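Local coordinates for ribosome-inactivating protein 3 (Zea mays, PDB 2PQG) that belongs to the ribosome-inactivating protein family, known above all from plants, with a shared fold in which long helices pack against a mixed beta sheet, at residues 63-68 with 178-183; 101-106 with 171-176. All blocks are in the same frame, centred on the assembly; numbering follows the deposited sequence.

Both contacts join helix 171-189 to the same mixed sheet. Contact 2 uses the start of the helix, and contact 1 uses later turns. Their centres lie about 12 Å apart. Contact 1 is deep in the core, about 5 Å from the centre of the chain, and meets an inner strand through aliphatic methyl groups alone. Contact 2 lies farther out, about 13 Å from the centre, beside 101-102, one of the two outermost strands, and is only partly buried. There the chemistry is mixed: a phenylalanine ring packs against a threonine methyl and the hydrocarbon chain of a lysine whose amino group forms a salt bridge.

Contact 1 of 2, residues 63-68 with 178-183; sequences ITLAIR and VKLVVM
Ile63 and Leu180 meet tip to tip between strand 62-68 and helix 171-189. Their terminal methyls make the closest approach, with Ile63 CD1 3.9 Å from Leu180 CD1. Leu65, two residues along on the same face of the strand, adds a second methyl: the branch that touches is CD2, 4.3 Å from Leu180 CD1. The two strand methyls also touch each other, Ile63 CD1 and Leu65 CD2 being 4.0 Å apart. Leu180 CD1 therefore sits against a pair of methyls rather than a single one.

In Ile63, CG1 stands between the backbone N and the carbonyl carbon (chi1 59°), and CD1 then extends away from CA (chi2 171°). This sends the long branch of the isoleucine to the helix. Leu180 also presents its extended branch, with CD1 anti to CA (chi2 177°).

The backbones stay well apart. The nearest CA atoms, of Leu65 and Leu180, are 9.2 Å from each other, and the side chains bridge the distance. This is a helix-on-sheet contact of an alpha+beta fold, with the helix lying over one face of the sheet. Strand 62-68 is held on its two sides by backbone hydrogen bonds to strands 51-57 and 74-78. Leu65 also packs on Leu56, Leu74 and Phe77, and Val181 of the helix reaches Leu74.

All three touching residues are buried and the contact is wholly apolar. Nothing in it fixes a direction as a hydrogen bond would. Methyls at the ends of the side chains meet while the backbones stay apart, so the hold between strand and helix here probably comes from dispersion and the exclusion of water.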
ATOM      1  N   ILE A  63      -3.624 -11.609  -8.842  1.00 15.27           N
ATOM      2  CA  ILE A  63      -2.246 -11.154  -8.757  1.00 15.46           C
ATOM      3  C   ILE A  63      -1.747 -11.372  -7.337  1.00 17.13           C
ATOM      4  O   ILE A  63      -2.530 -11.407  -6.385  1.00 14.60           O
ATOM      5  CB  ILE A  63      -2.076  -9.650  -9.100  1.00 12.78           C
ATOM      6  CG1 ILE A  63      -2.901  -8.778  -8.151  1.00 15.73           C
ATOM      7  CG2 ILE A  63      -2.451  -9.406 -10.537  1.00 17.01           C
ATOM      8  CD1 ILE A  63      -2.621  -7.283  -8.289  1.00 12.36           C
ATOM      9  N   THR A  64      -0.439 -11.530  -7.195  1.00 17.01           N
ATOM     10  CA  THR A  64       0.147 -11.712  -5.875  1.00 18.08           C
ATOM     11  C   THR A  64       0.971 -10.466  -5.560  1.00 18.78           C
ATOM     12  O   THR A  64       1.710  -9.970  -6.413  1.00 17.88           O
ATOM     13  CB  THR A  64       1.066 -12.945  -5.831  1.00 16.15           C
ATOM     14  OG1 THR A  64       0.373 -14.081  -6.363  1.00 19.30           O
ATOM     15  CG2 THR A  64       1.484 -13.240  -4.395  1.00 14.86           C
ATOM     16  N   LEU A  65       0.833  -9.952  -4.340  1.00 19.31           N
ATOM     17  CA  LEU A  65       1.583  -8.764  -3.928  1.00 20.66           C
ATOM     18  C   LEU A  65       2.764  -9.155  -3.037  1.00 19.67           C
ATOM     19  O   LEU A  65       2.600  -9.903  -2.076  1.00 20.35           O
ATOM     20  CB  LEU A  65       0.671  -7.798  -3.161  1.00 17.76           C
ATOM     21  CG  LEU A  65      -0.613  -7.269  -3.812  1.00 13.80           C
ATOM     22  CD1 LEU A  65      -1.337  -6.366  -2.811  1.00 12.52           C
ATOM     23  CD2 LEU A  65      -0.294  -6.511  -5.091  1.00  3.46           C
ATOM     24  N   ALA A  66       3.953  -8.659  -3.360  1.00 19.59           N
ATOM     25  CA  ALA A  66       5.145  -8.957  -2.564  1.00 20.42           C
ATOM     26  C   ALA A  66       5.368  -7.832  -1.556  1.00 21.33           C
ATOM     27  O   ALA A  66       5.814  -6.740  -1.922  1.00 24.66           O
ATOM     28  CB  ALA A  66       6.368  -9.091  -3.471  1.00 19.69           C
ATOM     29  N   ILE A  67       5.075  -8.101  -0.288  1.00 17.38           N
ATOM     30  CA  ILE A  67       5.212  -7.091   0.752  1.00 18.33           C
ATOM     31  C   ILE A  67       6.281  -7.380   1.805  1.00 20.22           C
ATOM     32  O   ILE A  67       6.327  -8.464   2.373  1.00 22.44           O
ATOM     33  CB  ILE A  67       3.866  -6.888   1.478  1.00 14.44           C
ATOM     34  CG1 ILE A  67       2.816  -6.390   0.485  1.00 15.54           C
ATOM     35  CG2 ILE A  67       4.025  -5.911   2.623  1.00 10.60           C
ATOM     36  CD1 ILE A  67       1.391  -6.484   1.004  1.00 12.38           C
ATOM     37  N   ARG A  68       7.135  -6.394   2.069  1.00 21.47           N
ATOM     38  CA  ARG A  68       8.179  -6.544   3.082  1.00 25.22           C
ATOM     39  C   ARG A  68       7.499  -6.593   4.438  1.00 27.59           C
ATOM     40  O   ARG A  68       6.604  -5.801   4.713  1.00 29.62           O
ATOM     41  CB  ARG A  68       9.127  -5.342   3.090  1.00 23.43           C
ATOM     42  CG  ARG A  68       9.867  -5.076   1.807  1.00 19.24           C
ATOM     43  CD  ARG A  68      10.672  -3.787   1.926  1.00 23.04           C
ATOM     44  NE  ARG A  68      11.637  -3.822   3.025  1.00 25.34           N
ATOM     45  CZ  ARG A  68      12.941  -3.606   2.879  1.00 24.83           C
ATOM     46  NH1 ARG A  68      13.437  -3.340   1.676  1.00 22.93           N
ATOM     47  NH2 ARG A  68      13.747  -3.657   3.934  1.00 25.07           N
ATOM     48  N   VAL A 178      -1.541   2.402  -6.651  1.00 21.75           N
ATOM     49  CA  VAL A 178      -1.696   3.225  -5.452  1.00 21.71           C
ATOM     50  C   VAL A 178      -3.038   3.001  -4.746  1.00 21.17           C
ATOM     51  O   VAL A 178      -3.256   3.504  -3.650  1.00 26.05           O
ATOM     52  CB  VAL A 178      -1.514   4.734  -5.772  1.00 19.43           C
ATOM     53  CG1 VAL A 178      -2.749   5.274  -6.463  1.00 14.67           C
ATOM     54  CG2 VAL A 178      -1.180   5.501  -4.495  1.00 10.74           C
ATOM     55  N   LYS A 179      -3.937   2.249  -5.366  1.00 19.05           N
ATOM     56  CA  LYS A 179      -5.216   1.963  -4.732  1.00 18.35           C
ATOM     57  C   LYS A 179      -5.003   0.767  -3.806  1.00 20.98           C
ATOM     58  O   LYS A 179      -5.594   0.690  -2.718  1.00 22.09           O
ATOM     59  CB  LYS A 179      -6.277   1.616  -5.776  1.00 15.03           C
ATOM     60  CG  LYS A 179      -6.701   2.776  -6.648  1.00 11.14           C
ATOM     61  CD  LYS A 179      -7.743   2.335  -7.655  1.00 12.00           C
ATOM     62  CE  LYS A 179      -8.289   3.520  -8.428  1.00 17.44           C
ATOM     63  NZ  LYS A 179      -8.786   4.570  -7.506  1.00 22.04           N
ATOM     64  N   LEU A 180      -4.148  -0.159  -4.241  1.00 18.10           N
ATOM     65  CA  LEU A 180      -3.847  -1.358  -3.460  1.00 18.38           C
ATOM     66  C   LEU A 180      -2.857  -1.046  -2.346  1.00 17.43           C
ATOM     67  O   LEU A 180      -2.901  -1.655  -1.281  1.00 13.00           O
ATOM     68  CB  LEU A 180      -3.282  -2.458  -4.365  1.00 16.41           C
ATOM     69  CG  LEU A 180      -4.183  -2.902  -5.522  1.00 17.36           C
ATOM     70  CD1 LEU A 180      -3.449  -3.947  -6.357  1.00 13.60           C
ATOM     71  CD2 LEU A 180      -5.507  -3.453  -4.989  1.00 10.83           C
ATOM     72  N   VAL A 181      -1.966  -0.093  -2.603  1.00 19.59           N
ATOM     73  CA  VAL A 181      -0.979   0.307  -1.613  1.00 19.41           C
ATOM     74  C   VAL A 181      -1.702   0.875  -0.399  1.00 17.95           C
ATOM     75  O   VAL A 181      -1.367   0.540   0.732  1.00 20.14           O
ATOM     76  CB  VAL A 181       0.003   1.367  -2.181  1.00 20.00           C
ATOM     77  CG1 VAL A 181       0.925   1.875  -1.076  1.00 19.19           C
ATOM     78  CG2 VAL A 181       0.836   0.756  -3.300  1.00 18.02           C
ATOM     79  N   VAL A 182      -2.714   1.706  -0.629  1.00 16.68           N
ATOM     80  CA  VAL A 182      -3.454   2.293   0.482  1.00 16.15           C
ATOM     81  C   VAL A 182      -4.414   1.307   1.151  1.00 15.71           C
ATOM     82  O   VAL A 182      -4.462   1.236   2.376  1.00 16.08           O
ATOM     83  CB  VAL A 182      -4.245   3.552   0.036  1.00 17.03           C
ATOM     84  CG1 VAL A 182      -4.987   4.141   1.214  1.00 18.65           C
ATOM     85  CG2 VAL A 182      -3.299   4.589  -0.532  1.00 11.97           C
ATOM     86  N   MET A 183      -5.169   0.548   0.356  1.00 16.13           N
ATOM     87  CA  MET A 183      -6.115  -0.437   0.902  1.00 15.30           C
ATOM     88  C   MET A 183      -5.428  -1.596   1.624  1.00 16.57           C
ATOM     89  O   MET A 183      -5.908  -2.056   2.664  1.00 17.44           O
ATOM     90  CB  MET A 183      -7.008  -1.022  -0.202  1.00 14.95           C
ATOM     91  CG  MET A 183      -8.078  -0.081  -0.737  1.00 13.09           C
ATOM     92  SD  MET A 183      -9.184  -0.869  -1.933  1.00 19.31           S
ATOM     93  CE  MET A 183      -8.251  -0.700  -3.493  1.00 14.20           C
TER

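Contact 2 of 2, residues 101-106 with 171-176; sequences RWLGFG and ADTKSK
A G1 beta bulge at Gly104 and Phe105, both facing Gly88, follows strand 101-102 at the edge of the sheet, and Phe105, its second residue, lies against the first turns of helix 171-189. Gly104 takes up a positive phi, 99°, as the first residue of such a bulge usually does.

The Phe105 ring is the centre of the contact. Its CG stands between the backbone N and the carbonyl carbon (chi1 49°), which turns the ring to the helix. Lys174 lies over one face, with its CG 3.8 Å from the ring centroid and only 16° off the normal, a CH-pi contact. The lysine chain is extended beyond CG and runs on across the ring. Its CG is 3.7 Å from Phe105 CE1, and its CE is 3.9 Å from Phe105 CG. Leu103 CB lies above the opposite face, toward its rim. Thr173 comes in at the edge: its CG2 lies in the ring plane, 3.9 Å from Phe105 CZ. That methyl also approaches Leu103 CD2 at 4.3 Å.

Leu177, one turn further along the helix, packs on both Leu103 and Phe105. Thr173 also touches Leu135 of helix 125-135.

Lys174 NZ stands 5.5 Å from the ring centroid, so any cation-pi attraction is weak at most. The methylenes of Lys174 cover the ring face while its NZ pairs with Asp168; the salt bridge probably helps to hold the chain across the ring. The ring is held chiefly by apolar contacts over its faces and at its edge.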
ATOM      1  N   ARG A 101      10.899  -7.637 -13.565  1.00 22.54           N
ATOM      2  CA  ARG A 101      10.969  -6.522 -14.498  1.00 23.18           C
ATOM      3  C   ARG A 101      10.772  -5.220 -13.730  1.00 24.40           C
ATOM      4  O   ARG A 101       9.993  -5.167 -12.769  1.00 24.05           O
ATOM      5  CB  ARG A 101       9.889  -6.652 -15.568  1.00 16.80           C
ATOM      6  CG  ARG A 101      10.212  -7.671 -16.607  1.00 26.32           C
ATOM      7  CD  ARG A 101       9.071  -7.863 -17.581  1.00 35.31           C
ATOM      8  NE  ARG A 101       9.572  -8.255 -18.894  1.00 46.15           N
ATOM      9  CZ  ARG A 101      10.212  -7.430 -19.719  1.00 52.95           C
ATOM     10  NH1 ARG A 101      10.639  -7.870 -20.895  1.00 55.94           N
ATOM     11  NH2 ARG A 101      10.411  -6.160 -19.379  1.00 57.34           N
ATOM     12  N   TRP A 102      11.489  -4.181 -14.150  1.00 23.80           N
ATOM     13  CA  TRP A 102      11.377  -2.871 -13.524  1.00 23.03           C
ATOM     14  C   TRP A 102      10.137  -2.148 -14.055  1.00 22.16           C
ATOM     15  O   TRP A 102       9.921  -2.091 -15.267  1.00 22.21           O
ATOM     16  CB  TRP A 102      12.621  -2.028 -13.829  1.00 21.71           C
ATOM     17  CG  TRP A 102      13.863  -2.399 -13.050  1.00 21.85           C
ATOM     18  CD1 TRP A 102      15.098  -2.713 -13.566  1.00 18.73           C
ATOM     19  CD2 TRP A 102      14.005  -2.435 -11.622  1.00 17.45           C
ATOM     20  NE1 TRP A 102      15.991  -2.948 -12.549  1.00 16.59           N
ATOM     21  CE2 TRP A 102      15.349  -2.799 -11.347  1.00 17.56           C
ATOM     22  CE3 TRP A 102      13.126  -2.228 -10.549  1.00 20.12           C
ATOM     23  CZ2 TRP A 102      15.841  -2.924 -10.038  1.00 17.59           C
ATOM     24  CZ3 TRP A 102      13.618  -2.355  -9.239  1.00 21.33           C
ATOM     25  CH2 TRP A 102      14.961  -2.715  -9.002  1.00 21.40           C
ATOM     26  N   LEU A 103       9.322  -1.609 -13.151  1.00 22.40           N
ATOM     27  CA  LEU A 103       8.129  -0.877 -13.548  1.00 22.38           C
ATOM     28  C   LEU A 103       8.552   0.454 -14.181  1.00 26.20           C
ATOM     29  O   LEU A 103       7.831   1.028 -14.996  1.00 27.99           O
ATOM     30  CB  LEU A 103       7.217  -0.637 -12.333  1.00 18.34           C
ATOM     31  CG  LEU A 103       6.261  -1.786 -11.946  1.00 21.41           C
ATOM     32  CD1 LEU A 103       5.599  -1.552 -10.578  1.00  9.17           C
ATOM     33  CD2 LEU A 103       5.197  -1.915 -13.029  1.00 18.44           C
ATOM     34  N   GLY A 104       9.740   0.930 -13.819  1.00 27.53           N
ATOM     35  CA  GLY A 104      10.223   2.184 -14.370  1.00 30.90           C
ATOM     36  C   GLY A 104      10.017   3.358 -13.428  1.00 32.06           C
ATOM     37  O   GLY A 104      10.616   4.419 -13.599  1.00 34.93           O
ATOM     38  N   PHE A 105       9.158   3.168 -12.432  1.00 28.89           N
ATOM     39  CA  PHE A 105       8.883   4.209 -11.452  1.00 26.68           C
ATOM     40  C   PHE A 105       8.972   3.594 -10.060  1.00 26.76           C
ATOM     41  O   PHE A 105       8.944   2.370  -9.925  1.00 29.10           O
ATOM     42  CB  PHE A 105       7.499   4.820 -11.706  1.00 22.17           C
ATOM     43  CG  PHE A 105       6.400   3.810 -11.875  1.00 17.80           C
ATOM     44  CD1 PHE A 105       5.617   3.428 -10.794  1.00 17.89           C
ATOM     45  CD2 PHE A 105       6.137   3.253 -13.122  1.00 18.16           C
ATOM     46  CE1 PHE A 105       4.582   2.512 -10.951  1.00 17.03           C
ATOM     47  CE2 PHE A 105       5.103   2.331 -13.294  1.00 18.75           C
ATOM     48  CZ  PHE A 105       4.324   1.960 -12.206  1.00 18.17           C
ATOM     49  N   GLY A 106       9.102   4.429  -9.033  1.00 23.17           N
ATOM     50  CA  GLY A 106       9.212   3.913  -7.679  1.00 23.17           C
ATOM     51  C   GLY A 106       7.886   3.795  -6.947  1.00 23.95           C
ATOM     52  O   GLY A 106       6.838   4.168  -7.473  1.00 21.27           O
ATOM     53  N   ALA A 171       0.272   5.497 -16.564  1.00 24.47           N
ATOM     54  CA  ALA A 171      -0.549   6.321 -15.689  1.00 23.11           C
ATOM     55  C   ALA A 171      -1.579   5.372 -15.084  1.00 22.21           C
ATOM     56  O   ALA A 171      -1.839   5.406 -13.881  1.00 22.68           O
ATOM     57  CB  ALA A 171      -1.255   7.429 -16.489  1.00 17.00           C
ATOM     58  N   ASP A 172      -2.145   4.515 -15.935  1.00 20.78           N
ATOM     59  CA  ASP A 172      -3.156   3.551 -15.508  1.00 19.52           C
ATOM     60  C   ASP A 172      -2.632   2.599 -14.438  1.00 17.38           C
ATOM     61  O   ASP A 172      -3.302   2.358 -13.434  1.00 15.59           O
ATOM     62  CB  ASP A 172      -3.669   2.753 -16.710  1.00 22.51           C
ATOM     63  CG  ASP A 172      -4.733   1.747 -16.328  1.00 24.99           C
ATOM     64  OD1 ASP A 172      -5.774   2.158 -15.764  1.00 20.98           O
ATOM     65  OD2 ASP A 172      -4.521   0.543 -16.592  1.00 32.94           O
ATOM     66  N   THR A 173      -1.438   2.058 -14.658  1.00 15.47           N
ATOM     67  CA  THR A 173      -0.824   1.158 -13.702  1.00 14.97           C
ATOM     68  C   THR A 173      -0.544   1.902 -12.388  1.00 16.65           C
ATOM     69  O   THR A 173      -0.880   1.415 -11.312  1.00 20.18           O
ATOM     70  CB  THR A 173       0.495   0.582 -14.253  1.00 16.33           C
ATOM     71  OG1 THR A 173       0.217  -0.257 -15.378  1.00 19.57           O
ATOM     72  CG2 THR A 173       1.211  -0.232 -13.199  1.00 17.08           C
ATOM     73  N   LYS A 174       0.067   3.079 -12.464  1.00 15.25           N
ATOM     74  CA  LYS A 174       0.343   3.831 -11.243  1.00 15.00           C
ATOM     75  C   LYS A 174      -0.932   4.034 -10.440  1.00 14.57           C
ATOM     76  O   LYS A 174      -0.918   4.027  -9.212  1.00 18.36           O
ATOM     77  CB  LYS A 174       0.926   5.206 -11.561  1.00 10.87           C
ATOM     78  CG  LYS A 174       2.297   5.179 -12.163  1.00 16.88           C
ATOM     79  CD  LYS A 174       2.852   6.580 -12.210  1.00 23.33           C
ATOM     80  CE  LYS A 174       4.013   6.669 -13.160  1.00 29.74           C
ATOM     81  NZ  LYS A 174       4.211   8.082 -13.564  1.00 37.40           N
ATOM     82  N   SER A 175      -2.034   4.223 -11.152  1.00 15.20           N
ATOM     83  CA  SER A 175      -3.327   4.461 -10.538  1.00 14.72           C
ATOM     84  C   SER A 175      -3.858   3.239  -9.806  1.00 13.36           C
ATOM     85  O   SER A 175      -4.308   3.344  -8.669  1.00 13.05           O
ATOM     86  CB  SER A 175      -4.318   4.906 -11.608  1.00 14.07           C
ATOM     87  OG  SER A 175      -5.614   5.039 -11.069  1.00 18.24           O
ATOM     88  N   LYS A 176      -3.806   2.087 -10.466  1.00 14.49           N
ATOM     89  CA  LYS A 176      -4.279   0.837  -9.880  1.00 15.42           C
ATOM     90  C   LYS A 176      -3.373   0.410  -8.720  1.00 19.65           C
ATOM     91  O   LYS A 176      -3.842  -0.118  -7.701  1.00 20.37           O
ATOM     92  CB  LYS A 176      -4.319  -0.243 -10.956  1.00 12.14           C
ATOM     93  CG  LYS A 176      -5.303   0.087 -12.091  1.00 15.41           C
ATOM     94  CD  LYS A 176      -6.718   0.201 -11.531  1.00 20.59           C
ATOM     95  CE  LYS A 176      -7.770   0.496 -12.590  1.00 20.71           C
ATOM     96  NZ  LYS A 176      -7.853   1.944 -12.884  1.00 27.79           N
TER